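Long-range contact in CooJ (Rhodospirillum rubrum, PDB 6HK5), which probably serves as a nickel metallochaperone for carbon monoxide dehydrogenase, with a high-affinity nickel(II) site in its N-terminal helical part: residues Val23-Met27 with Met54-Arg58. Residues are numbered along the deposited sequence; the frame is centred on the assembly and turned at random.
Sequences VEGHM and MAVAR. With NI (nickel (II) ion), chain I.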
ATOM      1  N   VAL A  23      -6.761   2.312  -7.239  1.00 25.75           N
ATOM      2  CA  VAL A  23      -7.221   3.622  -6.792  1.00 26.82           C
ATOM      3  C   VAL A  23      -8.379   4.150  -7.629  1.00 26.92           C
ATOM      4  O   VAL A  23      -9.154   4.977  -7.144  1.00 26.91           O
ATOM      5  CB  VAL A  23      -6.080   4.645  -6.787  1.00 30.76           C
ATOM      6  CG1 VAL A  23      -4.965   4.172  -5.855  1.00 32.92           C
ATOM      7  CG2 VAL A  23      -5.568   4.875  -8.202  1.00 28.36           C
ATOM      8  N   GLU A  24      -8.522   3.700  -8.874  1.00 30.93           N
ATOM      9  CA  GLU A  24      -9.688   4.101  -9.653  1.00 29.35           C
ATOM     10  C   GLU A  24     -10.960   3.535  -9.048  1.00 30.37           C
ATOM     11  O   GLU A  24     -12.016   4.171  -9.115  1.00 27.82           O
ATOM     12  CB  GLU A  24      -9.527   3.679 -11.109  1.00 35.05           C
ATOM     13  CG  GLU A  24      -8.691   4.677 -11.886  1.00 40.83           C
ATOM     14  CD  GLU A  24      -8.048   4.103 -13.139  1.00 49.31           C
ATOM     15  OE1 GLU A  24      -7.229   4.823 -13.769  1.00 46.33           O
ATOM     16  OE2 GLU A  24      -8.362   2.945 -13.495  1.00 56.70           O
ATOM     17  N   GLY A  25     -10.876   2.365  -8.418  1.00 30.08           N
ATOM     18  CA  GLY A  25     -12.016   1.882  -7.659  1.00 25.61           C
ATOM     19  C   GLY A  25     -12.382   2.807  -6.515  1.00 27.49           C
ATOM     20  O   GLY A  25     -13.556   3.150  -6.339  1.00 31.61           O
ATOM     21  N   HIS A  26     -11.376   3.257  -5.744  1.00 23.42           N
ATOM     22  CA  HIS A  26     -11.632   4.161  -4.615  1.00 31.48           C
ATOM     23  C   HIS A  26     -12.116   5.538  -5.070  1.00 28.09           C
ATOM     24  O   HIS A  26     -12.918   6.186  -4.378  1.00 29.93           O
ATOM     25  CB  HIS A  26     -10.372   4.350  -3.757  1.00 30.94           C
ATOM     26  CG  HIS A  26      -9.906   3.114  -3.038  1.00 30.64           C
ATOM     27  ND1 HIS A  26     -10.746   2.320  -2.290  1.00 35.03           N
ATOM     28  CD2 HIS A  26      -8.659   2.592  -2.882  1.00 27.08           C
ATOM     29  CE1 HIS A  26     -10.051   1.330  -1.750  1.00 34.08           C
ATOM     30  NE2 HIS A  26      -8.782   1.474  -2.096  1.00 26.23           N
HETATM   31  N   MSE A  27     -11.623   6.024  -6.194  1.00 26.49           N
HETATM   32  CA  MSE A  27     -12.097   7.312  -6.701  1.00 27.82           C
HETATM   33  C   MSE A  27     -13.560   7.280  -7.043  1.00 24.20           C
HETATM   34  O   MSE A  27     -14.280   8.215  -6.725  1.00 26.44           O
HETATM   35  CB  MSE A  27     -11.309   7.730  -7.922  1.00 17.88           C
HETATM   36  CG  MSE A  27      -9.954   8.232  -7.522  1.00 31.74           C
HETATM   37 SE   MSE A  27      -8.885   8.413  -9.109  1.00 60.45          SE
HETATM   38  CE  MSE A  27      -9.998   9.702 -10.090  1.00 31.23           C
HETATM   39  N   MSE A  54      -6.215  13.673  -8.075  1.00 25.86           N
HETATM   40  CA  MSE A  54      -5.921  12.266  -8.322  1.00 27.04           C
HETATM   41  C   MSE A  54      -5.994  11.917  -9.798  1.00 30.53           C
HETATM   42  O   MSE A  54      -5.205  11.111 -10.280  1.00 26.26           O
HETATM   43  CB  MSE A  54      -6.874  11.369  -7.529  1.00 31.81           C
HETATM   44  CG  MSE A  54      -6.364  11.054  -6.146  1.00 42.63           C
HETATM   45 SE   MSE A  54      -4.468  10.512  -6.211  1.00 59.43          SE
HETATM   46  CE  MSE A  54      -4.589   8.874  -7.281  1.00 36.23           C
ATOM     47  N   ALA A  55      -6.950  12.521 -10.514  1.00 24.05           N
ATOM     48  CA  ALA A  55      -7.005  12.344 -11.960  1.00 22.76           C
ATOM     49  C   ALA A  55      -5.734  12.859 -12.639  1.00 26.93           C
ATOM     50  O   ALA A  55      -5.235  12.250 -13.597  1.00 26.69           O
ATOM     51  CB  ALA A  55      -8.238  13.049 -12.521  1.00 24.29           C
ATOM     52  N   VAL A  56      -5.201  13.989 -12.173  1.00 25.47           N
ATOM     53  CA  VAL A  56      -3.903  14.444 -12.668  1.00 25.51           C
ATOM     54  C   VAL A  56      -2.833  13.400 -12.386  1.00 27.01           C
ATOM     55  O   VAL A  56      -2.034  13.044 -13.264  1.00 28.34           O
ATOM     56  CB  VAL A  56      -3.531  15.801 -12.054  1.00 24.14           C
ATOM     57  CG1 VAL A  56      -2.220  16.336 -12.722  1.00 21.03           C
ATOM     58  CG2 VAL A  56      -4.688  16.782 -12.213  1.00 20.00           C
ATOM     59  N   ALA A  57      -2.800  12.886 -11.156  1.00 20.17           N
ATOM     60  CA  ALA A  57      -1.779  11.900 -10.836  1.00 27.84           C
ATOM     61  C   ALA A  57      -1.929  10.669 -11.723  1.00 29.55           C
ATOM     62  O   ALA A  57      -0.933  10.112 -12.192  1.00 32.39           O
ATOM     63  CB  ALA A  57      -1.834  11.540  -9.352  1.00 25.19           C
ATOM     64  N   ARG A  58      -3.167  10.274 -12.027  1.00 25.56           N
ATOM     65  CA  ARG A  58      -3.381   9.124 -12.896  1.00 25.91           C
ATOM     66  C   ARG A  58      -2.783   9.350 -14.274  1.00 30.30           C
ATOM     67  O   ARG A  58      -2.097   8.479 -14.819  1.00 26.96           O
ATOM     68  CB  ARG A  58      -4.869   8.821 -13.005  1.00 24.22           C
ATOM     69  CG  ARG A  58      -5.453   8.385 -11.706  1.00 32.76           C
ATOM     70  CD  ARG A  58      -6.943   8.328 -11.798  1.00 34.48           C
ATOM     71  NE  ARG A  58      -7.372   7.436 -12.863  1.00 43.64           N
ATOM     72  CZ  ARG A  58      -8.111   7.809 -13.901  1.00 38.74           C
ATOM     73  NH1 ARG A  58      -8.515   9.074 -14.023  1.00 32.59           N
ATOM     74  NH2 ARG A  58      -8.452   6.902 -14.806  1.00 37.09           N
TER
HETATM   75 NI    NI I 101      -7.263   0.488  -1.141  1.00 25.21          NI
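Pairing Glu-24 with Arg-58 and Met-27 with Met-54, residues 23–27 and 54–58 run nearly antiparallel, their short helix axes 158° apart in direction and 11.6 Å apart at closest approach. Along one margin a salt bridge joins the helices: Arg-58 grips a single oxygen side-on, NH2 lying 2.6 Å and NE 2.8 Å from OE1 of Glu-24. OE1 sits in the guanidinium plane, but the carboxylate is turned 75° from it; NE meets the anti lone pair, whereas NH2 comes from above the carboxylate. The extended start of the Arg-58 chain brings CD to SE of selenomethionine Met-27, a tight 3.3 Å, and the bend at chi3 (57°) then turns the guanidinium to the acid. That same SE reaches CB of Met-54 at 3.9 Å. Helices 5–35 and 42–67, successive and joined by a short loop, form a helical hairpin; Phe-19 of the second subunit touches both selenomethionines. Deeper in, CG2 of Val-23 meets CE of Met-54 at 4.2 Å. His-26 takes no part in this seam: its NE2 binds nickel with His-22 of its own chain, His-18 and His-22 of the second subunit, and Glu-29 of the fourth; nickel and own-chain Glu-29, at ND1, together hold the ring's rotation.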